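Long-range contacts in 2-polyprenyl-6-methoxyphenol hydroxylase-like FAD-dependent oxidoreductase (Streptomyces sp. NRRL 11266, PDB 6UI5), which binds flavin-adenine dinucleotide in a Rossmann-type domain and belongs to the FAD-dependent aromatic-ring hydroxylase-like oxidoreductases: residues 122-127 with 162-167; 147-152 with 276-281; 171-176 with 266-271; 203-208 with 221-226; 383-388 with 403-408. All coordinates share one frame; numbering follows the deposited sequence.

Contact 1. Residues 122-127 with 162-167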
# COMPACT_ATOMS: atom_id res chain seq x y z
N THR A 122 -5.34 7.44 -42.37
CA THR A 122 -6.76 7.14 -42.30
C THR A 122 -7.06 5.66 -42.13
O THR A 122 -8.16 5.31 -41.69
CB THR A 122 -7.45 7.64 -43.56
OG1 THR A 122 -7.00 6.86 -44.68
CG2 THR A 122 -7.05 9.07 -43.78
N GLY A 123 -6.12 4.78 -42.45
CA GLY A 123 -6.33 3.36 -42.22
C GLY A 123 -5.15 2.54 -42.71
O GLY A 123 -4.14 3.07 -43.19
N PHE A 124 -5.33 1.22 -42.61
CA PHE A 124 -4.30 0.25 -42.96
C PHE A 124 -4.93 -1.13 -43.03
O PHE A 124 -5.94 -1.41 -42.36
CB PHE A 124 -3.17 0.26 -41.93
CG PHE A 124 -3.58 -0.28 -40.59
CD1 PHE A 124 -4.31 0.50 -39.71
CD2 PHE A 124 -3.24 -1.57 -40.21
CE1 PHE A 124 -4.70 0.01 -38.47
CE2 PHE A 124 -3.61 -2.07 -38.97
CZ PHE A 124 -4.35 -1.28 -38.10
N GLU A 125 -4.31 -2.02 -43.81
CA GLU A 125 -4.72 -3.42 -43.77
C GLU A 125 -3.51 -4.35 -43.77
O GLU A 125 -2.52 -4.13 -44.48
CB GLU A 125 -5.65 -3.77 -44.94
CG GLU A 125 -5.73 -5.27 -45.21
CD GLU A 125 -7.09 -5.74 -45.71
OE1 GLU A 125 -7.98 -4.90 -45.96
OE2 GLU A 125 -7.28 -6.97 -45.86
N GLU A 126 -3.59 -5.39 -42.95
CA GLU A 126 -2.60 -6.45 -42.96
C GLU A 126 -2.85 -7.35 -44.16
O GLU A 126 -3.97 -7.84 -44.36
CB GLU A 126 -2.67 -7.25 -41.66
CG GLU A 126 -1.70 -8.43 -41.59
CD GLU A 126 -0.62 -8.23 -40.54
OE1 GLU A 126 0.39 -8.97 -40.58
OE2 GLU A 126 -0.78 -7.34 -39.68
N ALA A 127 -1.80 -7.58 -44.96
CA ALA A 127 -1.89 -8.52 -46.08
C ALA A 127 -2.27 -9.92 -45.59
O ALA A 127 -1.92 -10.34 -44.49
CB ALA A 127 -0.56 -8.55 -46.83
N ARG A 162 -4.55 1.89 -32.90
CA ARG A 162 -5.02 0.92 -31.93
C ARG A 162 -6.43 0.44 -32.26
O ARG A 162 -6.72 -0.77 -32.32
CB ARG A 162 -4.98 1.54 -30.56
CG ARG A 162 -5.74 0.71 -29.64
CD ARG A 162 -5.79 1.40 -28.41
NE ARG A 162 -6.54 2.59 -28.62
CZ ARG A 162 -6.45 3.55 -27.73
NH1 ARG A 162 -5.54 3.39 -26.76
NH2 ARG A 162 -7.12 4.69 -27.81
N LYS A 163 -7.35 1.39 -32.44
CA LYS A 163 -8.75 1.03 -32.60
C LYS A 163 -8.97 0.15 -33.83
O LYS A 163 -9.61 -0.90 -33.75
CB LYS A 163 -9.60 2.29 -32.64
CG LYS A 163 -9.53 3.15 -31.37
CD LYS A 163 -10.18 4.51 -31.60
CE LYS A 163 -9.98 5.47 -30.43
NZ LYS A 163 -10.52 4.93 -29.16
N GLN A 164 -8.40 0.55 -34.96
CA GLN A 164 -8.60 -0.23 -36.18
C GLN A 164 -7.96 -1.62 -36.10
O GLN A 164 -8.50 -2.57 -36.69
CB GLN A 164 -8.04 0.55 -37.37
CG GLN A 164 -8.66 0.17 -38.69
CD GLN A 164 -8.23 1.11 -39.79
OE1 GLN A 164 -7.34 0.79 -40.59
NE2 GLN A 164 -8.84 2.29 -39.83
N ALA A 165 -6.83 -1.76 -35.39
CA ALA A 165 -6.26 -3.08 -35.11
C ALA A 165 -7.10 -3.86 -34.10
O ALA A 165 -6.79 -5.02 -33.83
CB ALA A 165 -4.82 -2.96 -34.58
N GLY A 166 -8.12 -3.24 -33.53
CA GLY A 166 -9.00 -3.96 -32.62
C GLY A 166 -8.38 -4.47 -31.33
O GLY A 166 -8.72 -5.57 -30.89
N ILE A 167 -7.49 -3.69 -30.71
CA ILE A 167 -6.95 -4.06 -29.41
C ILE A 167 -7.72 -3.30 -28.32
O ILE A 167 -7.90 -2.09 -28.39
CB ILE A 167 -5.43 -3.80 -29.30
CG1 ILE A 167 -5.11 -2.35 -29.24
CG2 ILE A 167 -4.65 -4.33 -30.50
CD1 ILE A 167 -3.70 -2.09 -29.38
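In the FAD-binding domain, the edge strand 120-126 of a small antiparallel sheet meets the C-terminal end of helix 160-164, with Phe124 and Gln164 as the main partners. Gln164 leaves the helix with CG anti to the backbone N (chi1 -156°), and its extended chain carries the amide to the strand backbone. There Gln164 OE1 accepts a hydrogen bond from Phe124 N at 2.9 Å, in the carbonyl plane. The same oxygen also lies 3.2 Å from Phe124 CD1, while Gln164 CB is 3.6 Å from Phe124 CE1; amide and ring planes are 15° apart. Gly123 CA comes within 3.2 Å of Gln164 OE1, leaving little room beside the amide. Further along the ring, Ala165 CB meets Phe124 CZ at 3.9 Å, in the ring plane and at its edge. Just beyond, Gly166 takes a positive phi and closes the helix in a Schellman motif. The contact lies at the surface. On the strand side, Phe124 also packs against Val133 and Val135 of strand 133-138 and against Val279 of strand 279-281, which links the small sheet to the parallel one.

Contact 2. Residues 147-152 with 276-281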
# COMPACT_ATOMS: atom_id res chain seq x y z
N ARG A 147 2.69 1.08 -49.04
CA ARG A 147 3.05 -0.29 -48.70
C ARG A 147 4.28 -0.23 -47.78
O ARG A 147 5.31 0.32 -48.17
CB ARG A 147 3.32 -1.07 -49.99
CG ARG A 147 3.64 -2.56 -49.88
CD ARG A 147 2.96 -3.27 -48.71
NE ARG A 147 3.06 -4.73 -48.80
CZ ARG A 147 4.19 -5.43 -48.67
NH1 ARG A 147 5.35 -4.83 -48.44
NH2 ARG A 147 4.15 -6.76 -48.76
N CYS A 148 4.15 -0.78 -46.57
CA CYS A 148 5.22 -0.67 -45.57
C CYS A 148 5.44 -2.01 -44.86
O CYS A 148 4.70 -2.98 -45.05
CB CYS A 148 4.90 0.42 -44.54
SG CYS A 148 3.68 -0.07 -43.34
N ARG A 149 6.46 -2.03 -44.01
CA ARG A 149 6.97 -3.24 -43.37
C ARG A 149 6.40 -3.45 -41.97
O ARG A 149 5.95 -4.55 -41.64
CB ARG A 149 8.50 -3.16 -43.29
CG ARG A 149 9.17 -4.42 -42.86
CD ARG A 149 10.50 -4.52 -43.56
NE ARG A 149 11.23 -5.70 -43.13
CZ ARG A 149 12.41 -6.03 -43.63
NH1 ARG A 149 12.96 -5.26 -44.57
NH2 ARG A 149 13.04 -7.12 -43.20
N TYR A 150 6.45 -2.42 -41.14
CA TYR A 150 5.78 -2.44 -39.85
C TYR A 150 5.04 -1.13 -39.70
O TYR A 150 5.46 -0.10 -40.25
CB TYR A 150 6.77 -2.64 -38.69
CG TYR A 150 7.42 -4.00 -38.67
CD1 TYR A 150 6.74 -5.10 -38.18
CD2 TYR A 150 8.73 -4.19 -39.11
CE1 TYR A 150 7.31 -6.34 -38.16
CE2 TYR A 150 9.33 -5.45 -39.09
CZ TYR A 150 8.60 -6.52 -38.61
OH TYR A 150 9.13 -7.80 -38.57
N LEU A 151 3.94 -1.16 -38.96
CA LEU A 151 3.16 0.02 -38.64
C LEU A 151 3.16 0.20 -37.13
O LEU A 151 2.67 -0.66 -36.41
CB LEU A 151 1.74 -0.09 -39.19
CG LEU A 151 0.74 0.90 -38.60
CD1 LEU A 151 1.14 2.33 -38.95
CD2 LEU A 151 -0.67 0.58 -39.06
N VAL A 152 3.70 1.32 -36.66
CA VAL A 152 3.69 1.64 -35.24
C VAL A 152 2.80 2.85 -35.02
O VAL A 152 3.06 3.93 -35.56
CB VAL A 152 5.11 1.91 -34.69
CG1 VAL A 152 5.03 2.05 -33.19
CG2 VAL A 152 6.07 0.80 -35.09
N LYS A 276 0.10 -6.36 -32.43
CA LYS A 276 -0.74 -7.30 -33.15
C LYS A 276 -0.09 -7.59 -34.50
O LYS A 276 -0.59 -7.19 -35.54
CB LYS A 276 -2.18 -6.78 -33.29
CG LYS A 276 -3.12 -7.77 -34.01
CD LYS A 276 -4.62 -7.45 -33.88
CE LYS A 276 -5.00 -7.06 -32.44
NZ LYS A 276 -5.06 -8.12 -31.36
N GLY A 277 1.05 -8.28 -34.48
CA GLY A 277 1.73 -8.74 -35.68
C GLY A 277 1.86 -7.71 -36.79
O GLY A 277 0.91 -7.51 -37.55
N ARG A 278 3.03 -7.09 -36.89
CA ARG A 278 3.32 -6.01 -37.84
C ARG A 278 2.75 -4.67 -37.42
O ARG A 278 3.19 -3.63 -37.92
CB ARG A 278 2.85 -6.35 -39.25
CG ARG A 278 3.48 -7.56 -39.86
CD ARG A 278 4.48 -7.15 -40.91
NE ARG A 278 5.14 -8.32 -41.49
CZ ARG A 278 6.36 -8.33 -42.00
NH1 ARG A 278 7.09 -7.22 -42.01
NH2 ARG A 278 6.86 -9.45 -42.49
N VAL A 279 1.81 -4.66 -36.47
CA VAL A 279 1.28 -3.41 -35.92
C VAL A 279 1.60 -3.34 -34.43
O VAL A 279 1.13 -4.17 -33.64
CB VAL A 279 -0.23 -3.27 -36.16
CG1 VAL A 279 -0.70 -1.93 -35.66
CG2 VAL A 279 -0.54 -3.42 -37.64
N PHE A 280 2.41 -2.35 -34.05
CA PHE A 280 2.71 -2.07 -32.65
C PHE A 280 2.07 -0.75 -32.27
O PHE A 280 1.57 -0.00 -33.12
CB PHE A 280 4.22 -2.01 -32.39
CG PHE A 280 4.94 -3.25 -32.78
CD1 PHE A 280 5.22 -3.53 -34.10
CD2 PHE A 280 5.34 -4.15 -31.83
CE1 PHE A 280 5.90 -4.66 -34.46
CE2 PHE A 280 6.03 -5.31 -32.19
CZ PHE A 280 6.30 -5.56 -33.50
N ILE A 281 2.11 -0.46 -30.97
CA ILE A 281 1.67 0.83 -30.47
C ILE A 281 2.54 1.20 -29.29
O ILE A 281 3.14 0.33 -28.65
CB ILE A 281 0.18 0.86 -30.07
CG1 ILE A 281 -0.14 -0.24 -29.08
CG2 ILE A 281 -0.73 0.77 -31.30
CD1 ILE A 281 -1.45 -0.02 -28.39
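Arg278, Phe280 and Tyr150 bury the most surface between residues 147-152 and 276-281. The Arg278 chain bends at chi2 (-106°) and brings its guanidinium back over the Tyr150 ring. NH1 of Arg278 sits 3.8 Å above one face of that ring, toward the rim, and the two planes are 24° apart, an off-centre cation-pi contact. The same NH1 donates to Arg149 O at 2.9 Å, with the acceptor near the guanidinium plane, so a backbone carbonyl and an aromatic face together limit how the group can turn. At another nitrogen of the group, Arg278 NE makes a weak hydrogen bond to Gly130 O. The Phe280 and Tyr150 side chains run alongside each other, with Tyr150 CD1 at the edge of the Phe280 ring, 3.8 Å from Phe280 CE1. Between the strands, Leu151 N bonds Arg278 O at 2.8 Å, nearly straight, and Phe280 N bonds Leu151 O at 2.9 Å. Leu151 and Val279 turn to one face of the sheet, where Leu121 of strand 120-126 meets Leu151; Val152 and Phe280 face helix 295-316. This parallel pairing adds strand 279-281 at the edge of the five-stranded parallel sheet, in the 3-2-1-4-5 order of a Rossmann-type FAD-binding domain.

Contact 3. Residues 171-176 with 266-271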
# COMPACT_ATOMS: atom_id res chain seq x y z
N GLY A 171 -9.15 -0.36 -18.66
CA GLY A 171 -8.97 0.43 -17.46
C GLY A 171 -10.28 0.96 -16.90
O GLY A 171 -11.36 0.69 -17.42
N ASP A 172 -10.15 1.71 -15.81
CA ASP A 172 -11.30 2.26 -15.11
C ASP A 172 -10.86 3.42 -14.22
O ASP A 172 -9.68 3.58 -13.93
CB ASP A 172 -12.01 1.19 -14.30
CG ASP A 172 -13.51 1.34 -14.34
OD1 ASP A 172 -14.02 1.98 -15.28
OD2 ASP A 172 -14.19 0.83 -13.42
N ASP A 173 -11.83 4.25 -13.83
CA ASP A 173 -11.56 5.35 -12.90
C ASP A 173 -12.75 5.51 -11.98
O ASP A 173 -13.89 5.35 -12.41
CB ASP A 173 -11.28 6.68 -13.63
CG ASP A 173 -10.02 6.62 -14.50
OD1 ASP A 173 -10.20 6.24 -15.69
OD2 ASP A 173 -8.88 6.93 -14.02
N TRP A 174 -12.47 5.78 -10.70
CA TRP A 174 -13.53 6.11 -9.75
C TRP A 174 -13.80 7.61 -9.69
O TRP A 174 -14.75 8.04 -9.03
CB TRP A 174 -13.20 5.60 -8.35
CG TRP A 174 -12.02 6.27 -7.70
CD1 TRP A 174 -12.04 7.36 -6.88
CD2 TRP A 174 -10.64 5.87 -7.81
NE1 TRP A 174 -10.75 7.67 -6.47
CE2 TRP A 174 -9.88 6.77 -7.03
CE3 TRP A 174 -9.98 4.84 -8.49
CZ2 TRP A 174 -8.48 6.67 -6.92
CZ3 TRP A 174 -8.59 4.75 -8.38
CH2 TRP A 174 -7.86 5.67 -7.61
N VAL A 175 -12.99 8.41 -10.36
CA VAL A 175 -13.24 9.84 -10.49
C VAL A 175 -12.66 10.27 -11.83
O VAL A 175 -11.69 9.68 -12.33
CB VAL A 175 -12.63 10.62 -9.31
CG1 VAL A 175 -11.11 10.45 -9.27
CG2 VAL A 175 -13.05 12.12 -9.38
N ILE A 176 -13.28 11.28 -12.43
CA ILE A 176 -12.81 11.85 -13.68
C ILE A 176 -12.12 13.17 -13.37
O ILE A 176 -12.76 14.14 -12.95
CB ILE A 176 -13.95 12.06 -14.70
CG1 ILE A 176 -14.67 10.74 -14.97
CG2 ILE A 176 -13.37 12.59 -15.98
CD1 ILE A 176 -13.73 9.54 -15.24
N ILE A 266 -9.12 13.18 -17.74
CA ILE A 266 -8.15 12.09 -17.53
C ILE A 266 -8.91 10.80 -17.36
O ILE A 266 -9.77 10.69 -16.47
CB ILE A 266 -7.26 12.33 -16.31
CG1 ILE A 266 -6.24 13.42 -16.61
CG2 ILE A 266 -6.56 11.01 -15.88
CD1 ILE A 266 -5.29 13.05 -17.76
N VAL A 267 -8.57 9.80 -18.17
CA VAL A 267 -8.92 8.42 -17.88
C VAL A 267 -7.63 7.62 -17.78
O VAL A 267 -6.56 8.08 -18.17
CB VAL A 267 -9.85 7.81 -18.92
CG1 VAL A 267 -11.28 8.38 -18.75
CG2 VAL A 267 -9.28 8.06 -20.30
N THR A 268 -7.76 6.38 -17.29
CA THR A 268 -6.64 5.48 -17.03
C THR A 268 -6.82 4.21 -17.85
O THR A 268 -7.75 3.43 -17.61
CB THR A 268 -6.57 5.13 -15.55
OG1 THR A 268 -6.55 6.33 -14.78
CG2 THR A 268 -5.32 4.30 -15.27
N ARG A 269 -5.94 3.98 -18.82
CA ARG A 269 -6.07 2.81 -19.69
C ARG A 269 -4.72 2.19 -19.97
O ARG A 269 -3.69 2.88 -20.01
CB ARG A 269 -6.78 3.12 -21.03
CG ARG A 269 -8.17 3.79 -20.88
CD ARG A 269 -9.36 2.79 -20.71
NE ARG A 269 -10.60 3.57 -20.64
CZ ARG A 269 -11.11 4.12 -19.54
NH1 ARG A 269 -10.53 3.90 -18.33
NH2 ARG A 269 -12.26 4.85 -19.65
N ASN A 270 -4.74 0.87 -20.17
CA ASN A 270 -3.58 0.14 -20.63
C ASN A 270 -4.04 -0.80 -21.74
O ASN A 270 -4.91 -1.64 -21.51
CB ASN A 270 -2.93 -0.62 -19.46
CG ASN A 270 -1.50 -1.02 -19.74
OD1 ASN A 270 -0.81 -0.36 -20.52
ND2 ASN A 270 -1.03 -2.11 -19.08
N ALA A 271 -3.50 -0.61 -22.95
CA ALA A 271 -3.79 -1.53 -24.04
C ALA A 271 -3.50 -2.97 -23.63
O ALA A 271 -2.52 -3.25 -22.93
CB ALA A 271 -2.97 -1.15 -25.27
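A chi1 of -63° turns the Asp173 carboxylate to the backbone of 266-271, and a chi1 of -53° holds Thr268 OG1 on the side of its own N, so that N and OG1 face the two carboxylate oxygens. OD1 of Asp173 takes the Thr268 N-H at 2.9 Å through its syn lone pair, while Thr268 OG1 donates to Asp173 OD2, also on the syn side, at a short 2.5 Å whose exact length is uncertain. Arg269 adds a long salt bridge, 3.5 Å from its NH1 to Asp173 OD1, and the same NH1 bonds back to Thr268 O. These residues join the loop between strands 169-170 and 176-185 to the broken strand 257-271 of the large antiparallel sheet. Gly171 CA lies 3.2 Å from Thr268 O in a CA-H...O contact. Gln343 of helix 325-346 gives Asp173 OD2 a weak additional bond. Tyr357 of the second subunit bonds Asp172 N through its OH and packs on Thr268.

Contact 4. Residues 203-208 with 221-226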
# COMPACT_ATOMS: atom_id res chain seq x y z
N ASN A 203 -9.53 20.21 -0.88
CA ASN A 203 -10.11 19.08 -1.57
C ASN A 203 -8.99 18.63 -2.49
O ASN A 203 -7.96 19.29 -2.58
CB ASN A 203 -11.41 19.48 -2.28
CG ASN A 203 -12.03 18.35 -3.09
OD1 ASN A 203 -11.45 17.27 -3.21
ND2 ASN A 203 -13.20 18.61 -3.66
N GLY A 204 -9.17 17.50 -3.16
CA GLY A 204 -8.10 17.02 -4.03
C GLY A 204 -7.57 17.99 -5.07
O GLY A 204 -6.48 17.77 -5.63
N ASP A 205 -8.30 19.08 -5.32
CA ASP A 205 -8.05 19.95 -6.47
C ASP A 205 -6.77 20.76 -6.30
O ASP A 205 -6.54 21.37 -5.25
CB ASP A 205 -9.24 20.88 -6.68
CG ASP A 205 -10.56 20.19 -6.43
OD1 ASP A 205 -11.05 20.25 -5.29
OD2 ASP A 205 -11.09 19.57 -7.37
N GLN A 206 -5.97 20.81 -7.36
CA GLN A 206 -4.69 21.50 -7.36
C GLN A 206 -4.71 22.63 -8.38
O GLN A 206 -5.47 22.61 -9.35
CB GLN A 206 -3.54 20.53 -7.67
CG GLN A 206 -3.71 19.11 -7.06
CD GLN A 206 -2.70 18.08 -7.60
OE1 GLN A 206 -1.53 18.40 -7.82
NE2 GLN A 206 -3.15 16.84 -7.78
N PHE A 207 -3.87 23.63 -8.13
CA PHE A 207 -3.56 24.64 -9.14
C PHE A 207 -2.06 24.85 -9.22
O PHE A 207 -1.42 25.17 -8.21
CB PHE A 207 -4.23 25.98 -8.86
CG PHE A 207 -3.70 27.08 -9.73
CD1 PHE A 207 -4.15 27.22 -11.04
CD2 PHE A 207 -2.71 27.94 -9.28
CE1 PHE A 207 -3.64 28.21 -11.86
CE2 PHE A 207 -2.21 28.93 -10.10
CZ PHE A 207 -2.67 29.06 -11.39
N LEU A 208 -1.51 24.75 -10.42
CA LEU A 208 -0.10 25.02 -10.66
C LEU A 208 0.05 26.27 -11.51
O LEU A 208 -0.48 26.33 -12.62
CB LEU A 208 0.60 23.84 -11.34
CG LEU A 208 2.04 24.22 -11.70
CD1 LEU A 208 2.85 24.44 -10.43
CD2 LEU A 208 2.70 23.18 -12.59
N SER A 221 -4.49 23.14 -14.03
CA SER A 221 -5.52 22.90 -13.03
C SER A 221 -5.97 21.45 -13.10
O SER A 221 -6.05 20.86 -14.18
CB SER A 221 -6.73 23.82 -13.23
OG SER A 221 -7.34 23.51 -14.48
N ALA A 222 -6.32 20.90 -11.95
CA ALA A 222 -6.74 19.50 -11.85
C ALA A 222 -7.83 19.41 -10.79
O ALA A 222 -7.59 19.69 -9.61
CB ALA A 222 -5.57 18.60 -11.48
N GLU A 223 -9.03 19.01 -11.20
CA GLU A 223 -10.20 19.09 -10.35
C GLU A 223 -10.87 17.72 -10.27
O GLU A 223 -10.97 17.02 -11.28
CB GLU A 223 -11.17 20.17 -10.86
CG GLU A 223 -10.74 21.57 -10.46
CD GLU A 223 -11.71 22.67 -10.91
OE1 GLU A 223 -11.59 23.15 -12.07
OE2 GLU A 223 -12.61 23.04 -10.12
N PHE A 224 -11.30 17.35 -9.07
CA PHE A 224 -11.92 16.06 -8.85
C PHE A 224 -13.42 16.28 -8.70
O PHE A 224 -13.85 17.07 -7.86
CB PHE A 224 -11.34 15.35 -7.62
CG PHE A 224 -9.90 14.94 -7.76
CD1 PHE A 224 -9.56 13.72 -8.32
CD2 PHE A 224 -8.87 15.77 -7.33
CE1 PHE A 224 -8.23 13.33 -8.43
CE2 PHE A 224 -7.55 15.39 -7.45
CZ PHE A 224 -7.23 14.18 -8.00
N SER A 225 -14.20 15.55 -9.50
CA SER A 225 -15.65 15.58 -9.32
C SER A 225 -16.24 14.26 -9.78
O SER A 225 -15.70 13.59 -10.66
CB SER A 225 -16.30 16.74 -10.09
OG SER A 225 -17.70 16.54 -10.19
N THR A 226 -17.38 13.91 -9.18
CA THR A 226 -18.16 12.73 -9.52
C THR A 226 -19.23 12.99 -10.59
O THR A 226 -20.34 12.47 -10.45
CB THR A 226 -18.79 12.20 -8.24
OG1 THR A 226 -19.79 11.22 -8.54
CG2 THR A 226 -19.42 13.35 -7.46
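Asp205 and Phe224 meet where the hairpin strands 206-211 and 216-225 open out. Asp205 OD2 accepts a hydrogen bond from Phe224 N at 2.8 Å, met nearly head-on along the C-O bond, and stands only 3.1 Å from Glu223 CA. With chi1 at -39°, Asp205 keeps CG beside its own N and turns the carboxylate across to the opposite backbone, where a side-chain oxygen takes the place of a strand carbonyl. In the next pair Gln206 and Ala222 form the regular antiparallel hydrogen-bonded pairing: Gln206 N to Ala222 O at 3.0 Å and Ala222 N to Gln206 O at 3.2 Å. Ala222 O also receives a CA-H...O contact from Asp205. The Phe224 ring turns its edge to the turn before the strand, with CE2 3.2 Å from Gly204 O and in line with the ring plane; Phe224 CD2 lies 3.4 Å from Gly204 C. Outside this shell, Thr201 OG1 bonds Asp205 O, and Glu223 OE1 forms a salt bridge with Arg247, which probably offsets the nearby Asp205 charge. Ser221 OG bonds Ile180 N. Ala222 and Phe224 pack on Val177, while Phe207 and Ser221 rest against Leu248, so strand 216-225 is flanked in the sheet by strands 206-211 and 176-185, and helix 238-249 packs on the face carrying Phe207 and Ser221.

Contact 5. Residues 383-388 with 403-408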
# COMPACT_ATOMS: atom_id res chain seq x y z
N GLY A 383 12.82 2.12 -12.74
CA GLY A 383 11.59 1.57 -13.25
C GLY A 383 11.73 0.12 -13.53
O GLY A 383 12.82 -0.44 -13.45
N PRO A 384 10.66 -0.48 -13.97
CA PRO A 384 10.56 -1.94 -13.97
C PRO A 384 11.81 -2.58 -14.56
O PRO A 384 12.14 -2.33 -15.73
CB PRO A 384 9.32 -2.21 -14.83
CG PRO A 384 9.28 -1.00 -15.78
CD PRO A 384 9.96 0.17 -15.09
N ALA A 385 12.55 -3.32 -13.73
CA ALA A 385 13.57 -4.23 -14.23
C ALA A 385 12.98 -5.14 -15.29
O ALA A 385 11.91 -5.71 -15.11
CB ALA A 385 14.16 -5.07 -13.09
N VAL A 386 13.66 -5.23 -16.43
CA VAL A 386 13.26 -6.16 -17.48
C VAL A 386 13.59 -7.58 -17.03
O VAL A 386 14.73 -7.83 -16.59
CB VAL A 386 13.96 -5.82 -18.80
CG1 VAL A 386 13.98 -7.04 -19.74
CG2 VAL A 386 13.32 -4.58 -19.46
N PRO A 387 12.65 -8.52 -17.08
CA PRO A 387 12.92 -9.86 -16.56
C PRO A 387 13.97 -10.57 -17.41
O PRO A 387 13.84 -10.67 -18.64
CB PRO A 387 11.56 -10.55 -16.62
CG PRO A 387 10.78 -9.80 -17.66
CD PRO A 387 11.28 -8.39 -17.62
N ILE A 388 15.02 -11.06 -16.75
CA ILE A 388 16.14 -11.70 -17.44
C ILE A 388 16.26 -13.11 -16.89
O ILE A 388 16.53 -13.30 -15.70
CB ILE A 388 17.46 -10.93 -17.24
CG1 ILE A 388 17.39 -9.50 -17.79
CG2 ILE A 388 18.65 -11.71 -17.83
CD1 ILE A 388 17.59 -9.38 -19.29
N LEU A 403 20.76 -6.47 -13.07
CA LEU A 403 20.18 -7.21 -14.19
C LEU A 403 18.84 -6.62 -14.59
O LEU A 403 17.99 -6.30 -13.74
CB LEU A 403 19.99 -8.68 -13.84
CG LEU A 403 21.04 -9.68 -14.36
CD1 LEU A 403 20.78 -11.04 -13.75
CD2 LEU A 403 21.05 -9.78 -15.87
N GLY A 404 18.64 -6.50 -15.90
CA GLY A 404 17.40 -6.00 -16.45
C GLY A 404 17.21 -4.52 -16.31
O GLY A 404 16.07 -4.05 -16.46
N ARG A 405 18.26 -3.76 -15.98
CA ARG A 405 18.16 -2.32 -15.77
C ARG A 405 19.31 -1.58 -16.41
O ARG A 405 20.39 -2.12 -16.60
CB ARG A 405 18.11 -1.95 -14.29
CG ARG A 405 16.94 -2.64 -13.68
CD ARG A 405 16.43 -2.07 -12.44
NE ARG A 405 16.29 -3.18 -11.51
CZ ARG A 405 15.65 -3.11 -10.36
NH1 ARG A 405 15.58 -4.19 -9.56
NH2 ARG A 405 15.05 -1.97 -10.01
N ARG A 406 19.04 -0.33 -16.75
CA ARG A 406 20.11 0.54 -17.21
C ARG A 406 21.00 0.89 -16.02
O ARG A 406 20.52 1.10 -14.90
CB ARG A 406 19.54 1.80 -17.88
CG ARG A 406 18.86 1.55 -19.28
CD ARG A 406 18.12 2.79 -19.77
NE ARG A 406 17.62 3.46 -18.59
CZ ARG A 406 16.37 3.38 -18.17
NH1 ARG A 406 15.48 2.72 -18.90
NH2 ARG A 406 16.02 3.99 -17.04
N LEU A 407 22.30 0.97 -16.27
CA LEU A 407 23.28 1.18 -15.22
C LEU A 407 23.16 2.57 -14.57
O LEU A 407 22.59 3.51 -15.15
CB LEU A 407 24.67 1.02 -15.81
CG LEU A 407 25.02 -0.43 -16.09
CD1 LEU A 407 26.30 -0.44 -16.90
CD2 LEU A 407 25.22 -1.16 -14.73
N PRO A 408 23.74 2.73 -13.37
CA PRO A 408 23.77 4.05 -12.72
C PRO A 408 24.75 5.02 -13.37
O PRO A 408 25.65 4.65 -14.12
CB PRO A 408 24.21 3.73 -11.28
CG PRO A 408 24.00 2.24 -11.12
CD PRO A 408 24.20 1.66 -12.47
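Val386 and Gly404 make the one hydrogen bond between these two parts of the long connection from helix 369-379 to strand 411-414: Val386 N to Gly404 O at 2.7 Å, in the carbonyl plane and on a lone pair. Two CA-H...O contacts supplement it. Gly404 O also receives the CA-H of Ala385, and Gly404 CA, in a residue of positive phi, lies 3.2 Å from Val386 O. Apolar contact follows. Ile388 CG1 comes 3.7 Å from Gly404 CA, and its other branch, CG2, meets Leu403 CD2 at 3.7 Å, the side chains running at an angle to each other. Elsewhere, Ala385 CB is set over one face of the Arg405 guanidinium, 3.3 Å from NE, and also touches CG and CD of that chain. The arginine bends at chi3 (-131°), which turns a face of its guanidinium to the methyl. The charge itself is met elsewhere: Arg405 NH2 forms a salt bridge with Glu377 of helix 369-379. Backbone bonds from Gly404 and Arg405 to Val474 tie residues 403-408 to strand 474-477 of the C-terminal mixed sheet, and Pro384 packs on helix 325-346. With a single classical bond, the join depends largely on close backbone fit around Gly404 and on methyl and guanidinium contacts.

Contacts 1 and 2 adjoin in the FAD-binding domain, their centres about 9 Å apart, and Ile167 of contact 1 packs on Ile281 of contact 2, which also touches Ala271 of contact 3. Contact 2 is buried and runs on strand pairing plus an arginine over a ring; contact 1 is a surface contact with a single glutamine bond. Contacts 3 and 4 share the large antiparallel sheet and touch through Val175 and Phe224; both use an aspartate to catch backbone N-H groups, but contact 4 is buried while contact 3 is only partly so and meets the second subunit. Contact 5, partly buried and in loops alone, stands apart, touching none of the others.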